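Malonyl acyl carrier protein transacylase (Streptococcus pneumoniae, PDB 3IM8) probably transfers the malonyl group of malonyl-CoA to holo-acyl carrier protein, giving malonyl-ACP and free CoA, a reaction of fatty acid synthesis. Local coordinates at residues K3-Q14 against G265-G275. Sequence-based numbering, arbitrary orientation.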
# COMPACT_ATOMS: atom_id res chain seq x y z
N LYS A 3 -13.58 16.36 5.55
CA LYS A 3 -12.45 17.34 5.38
C LYS A 3 -11.04 16.71 5.13
O LYS A 3 -10.41 17.02 4.13
CB LYS A 3 -12.45 18.38 6.52
CG LYS A 3 -12.18 19.77 6.07
CD LYS A 3 -12.61 20.80 7.08
CE LYS A 3 -12.00 22.10 6.68
NZ LYS A 3 -10.62 21.75 6.22
N THR A 4 -10.55 15.84 6.00
CA THR A 4 -9.16 15.31 5.83
C THR A 4 -9.11 13.77 5.64
O THR A 4 -9.79 13.03 6.37
CB THR A 4 -8.23 15.72 7.02
OG1 THR A 4 -8.09 17.12 7.06
CG2 THR A 4 -6.80 15.12 6.88
N ALA A 5 -8.33 13.29 4.65
CA ALA A 5 -8.00 11.83 4.52
C ALA A 5 -6.52 11.50 4.80
O ALA A 5 -5.64 12.24 4.35
CB ALA A 5 -8.39 11.32 3.14
N PHE A 6 -6.27 10.43 5.57
CA PHE A 6 -4.90 9.89 5.76
C PHE A 6 -4.68 8.78 4.71
O PHE A 6 -5.52 7.89 4.52
CB PHE A 6 -4.66 9.35 7.18
CG PHE A 6 -4.57 10.43 8.27
CD1 PHE A 6 -4.81 11.79 8.00
CD2 PHE A 6 -4.25 10.06 9.57
CE1 PHE A 6 -4.71 12.76 9.04
CE2 PHE A 6 -4.15 11.01 10.59
CZ PHE A 6 -4.39 12.36 10.33
N LEU A 7 -3.55 8.87 4.01
CA LEU A 7 -3.22 7.93 2.97
C LEU A 7 -2.01 7.15 3.48
O LEU A 7 -0.94 7.73 3.72
CB LEU A 7 -2.86 8.70 1.73
CG LEU A 7 -3.97 9.60 1.16
CD1 LEU A 7 -3.44 10.35 -0.05
CD2 LEU A 7 -5.29 8.88 0.84
N PHE A 8 -2.13 5.84 3.61
CA PHE A 8 -1.01 5.09 4.23
C PHE A 8 -0.04 4.43 3.22
O PHE A 8 -0.46 3.74 2.31
CB PHE A 8 -1.54 4.06 5.21
CG PHE A 8 -2.18 4.66 6.45
CD1 PHE A 8 -3.47 5.16 6.42
CD2 PHE A 8 -1.51 4.64 7.67
CE1 PHE A 8 -4.07 5.69 7.57
CE2 PHE A 8 -2.08 5.12 8.81
CZ PHE A 8 -3.37 5.67 8.78
N ALA A 9 1.26 4.65 3.40
CA ALA A 9 2.34 4.00 2.66
C ALA A 9 2.22 2.49 2.42
O ALA A 9 1.74 1.75 3.28
CB ALA A 9 3.73 4.30 3.38
N GLY A 10 2.72 2.06 1.26
CA GLY A 10 2.90 0.65 0.90
C GLY A 10 4.33 0.13 0.87
O GLY A 10 5.31 0.85 1.11
N GLN A 11 4.43 -1.16 0.58
CA GLN A 11 5.72 -1.84 0.51
C GLN A 11 6.60 -1.13 -0.52
O GLN A 11 6.10 -0.69 -1.51
CB GLN A 11 5.46 -3.30 0.08
CG GLN A 11 6.60 -4.21 0.19
CD GLN A 11 6.21 -5.59 -0.27
OE1 GLN A 11 5.17 -6.11 0.10
NE2 GLN A 11 7.05 -6.17 -1.13
N GLY A 12 7.91 -1.05 -0.26
CA GLY A 12 8.83 -0.37 -1.18
C GLY A 12 9.28 0.99 -0.61
O GLY A 12 10.34 1.51 -0.98
N ALA A 13 8.52 1.56 0.32
CA ALA A 13 8.89 2.90 0.85
C ALA A 13 9.77 2.81 2.11
O ALA A 13 10.26 3.84 2.60
CB ALA A 13 7.66 3.77 1.13
N GLN A 14 9.96 1.63 2.66
CA GLN A 14 10.79 1.49 3.87
C GLN A 14 12.23 2.03 3.69
O GLN A 14 12.74 2.11 2.57
CB GLN A 14 10.78 0.02 4.36
CG GLN A 14 11.57 -1.05 3.49
CD GLN A 14 10.91 -1.41 2.13
OE1 GLN A 14 9.80 -0.96 1.81
NE2 GLN A 14 11.60 -2.26 1.35
N GLY A 265 -16.20 14.84 -0.46
CA GLY A 265 -15.85 16.18 -0.05
C GLY A 265 -14.56 16.32 0.73
O GLY A 265 -14.39 17.30 1.47
N ILE A 266 -13.61 15.40 0.59
CA ILE A 266 -12.40 15.61 1.38
C ILE A 266 -11.46 16.64 0.69
O ILE A 266 -11.20 16.52 -0.51
CB ILE A 266 -11.68 14.30 1.93
CG1 ILE A 266 -10.43 13.98 1.13
CG2 ILE A 266 -12.58 13.10 2.09
CD1 ILE A 266 -9.29 14.78 1.61
N SER A 267 -10.98 17.65 1.44
CA SER A 267 -10.14 18.74 0.87
C SER A 267 -8.61 18.58 1.04
O SER A 267 -7.82 18.89 0.11
CB SER A 267 -10.58 20.10 1.42
OG SER A 267 -10.59 20.10 2.84
N ASN A 268 -8.22 18.05 2.19
CA ASN A 268 -6.85 17.99 2.68
C ASN A 268 -6.32 16.52 2.67
O ASN A 268 -6.99 15.62 3.18
CB ASN A 268 -6.94 18.50 4.12
CG ASN A 268 -5.73 19.29 4.55
OD1 ASN A 268 -5.13 19.00 5.61
ND2 ASN A 268 -5.35 20.29 3.75
N PHE A 269 -5.14 16.26 2.13
CA PHE A 269 -4.59 14.87 2.18
C PHE A 269 -3.30 14.78 2.99
O PHE A 269 -2.40 15.57 2.76
CB PHE A 269 -4.37 14.25 0.79
CG PHE A 269 -5.64 14.04 -0.01
CD1 PHE A 269 -6.29 12.80 0.01
CD2 PHE A 269 -6.16 15.06 -0.83
CE1 PHE A 269 -7.44 12.57 -0.73
CE2 PHE A 269 -7.33 14.85 -1.60
CZ PHE A 269 -7.97 13.61 -1.55
N ILE A 270 -3.22 13.83 3.93
CA ILE A 270 -1.97 13.66 4.74
C ILE A 270 -1.47 12.26 4.48
O ILE A 270 -2.17 11.29 4.80
CB ILE A 270 -2.14 13.95 6.25
CG1 ILE A 270 -2.45 15.46 6.48
CG2 ILE A 270 -0.86 13.63 7.02
CD1 ILE A 270 -2.81 15.82 7.93
N GLU A 271 -0.30 12.16 3.85
CA GLU A 271 0.27 10.84 3.62
C GLU A 271 1.08 10.47 4.85
O GLU A 271 1.93 11.24 5.32
CB GLU A 271 1.12 10.80 2.34
CG GLU A 271 1.91 9.50 2.20
CD GLU A 271 2.67 9.44 0.93
OE1 GLU A 271 2.86 10.51 0.31
OE2 GLU A 271 3.08 8.33 0.54
N ILE A 272 0.79 9.29 5.41
CA ILE A 272 1.45 8.81 6.62
C ILE A 272 2.66 7.99 6.17
O ILE A 272 2.48 7.07 5.41
CB ILE A 272 0.51 7.88 7.40
CG1 ILE A 272 -0.84 8.53 7.63
CG2 ILE A 272 1.21 7.37 8.74
CD1 ILE A 272 -0.74 9.85 8.40
N GLY A 273 3.86 8.28 6.67
CA GLY A 273 5.09 7.68 6.13
C GLY A 273 5.20 6.20 6.53
O GLY A 273 4.33 5.69 7.22
N PRO A 274 6.29 5.52 6.12
CA PRO A 274 7.49 6.10 5.47
C PRO A 274 7.27 6.58 4.06
O PRO A 274 6.42 6.04 3.34
CB PRO A 274 8.47 4.91 5.44
CG PRO A 274 7.57 3.64 5.55
CD PRO A 274 6.46 4.10 6.45
N GLY A 275 8.07 7.55 3.62
CA GLY A 275 8.04 7.93 2.21
C GLY A 275 6.96 8.95 1.83
O GLY A 275 6.11 9.29 2.65
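The two central strands of the parallel sheet in the acyltransferase fold, 4-8 and 268-272, pair here between outer strands 85-88 and 290-294. Ala-5 and Leu-7 each use both backbone N and O toward strand 268-272, as in Leu-7 N to Ile-270 O at 2.9 Å. At the start, Lys-3 O takes the backbone N of both Ser-267 (2.8 Å) and Asn-268, plus a weak bond from Ser-267 OG. On one face of the sheet, Ile-272 is shared by two phenylalanines: with CG1 anti to the carbonyl carbon (chi1 -52°) this branch lies over the Phe-8 ring, 3.9 Å from its centroid, and the bend at chi2 (-59°) carries CD1 to Phe-6 CD2, 3.7 Å away. On the other face, Ile-266 CD1 packs against Ala-5 CB and, within 265-275, over the centre of the Phe-269 ring; Leu-7 CD1 approaches Phe-269 CD1, and Met-261 of helix 254-263 touches all four residues. Buried Glu-271 hydrogen-bonds through OE1 to Ser-279 OG and through OE2 to Leu-278 N. Beyond the strands, where the side chain of Ala-9 is about 10 Å from that of the predicted active-site Ser-90, the carbonyl O of cis-proline Pro-274 lies 3.2 Å from Ala-9 CB and 3.4 Å from Ala-13 CB.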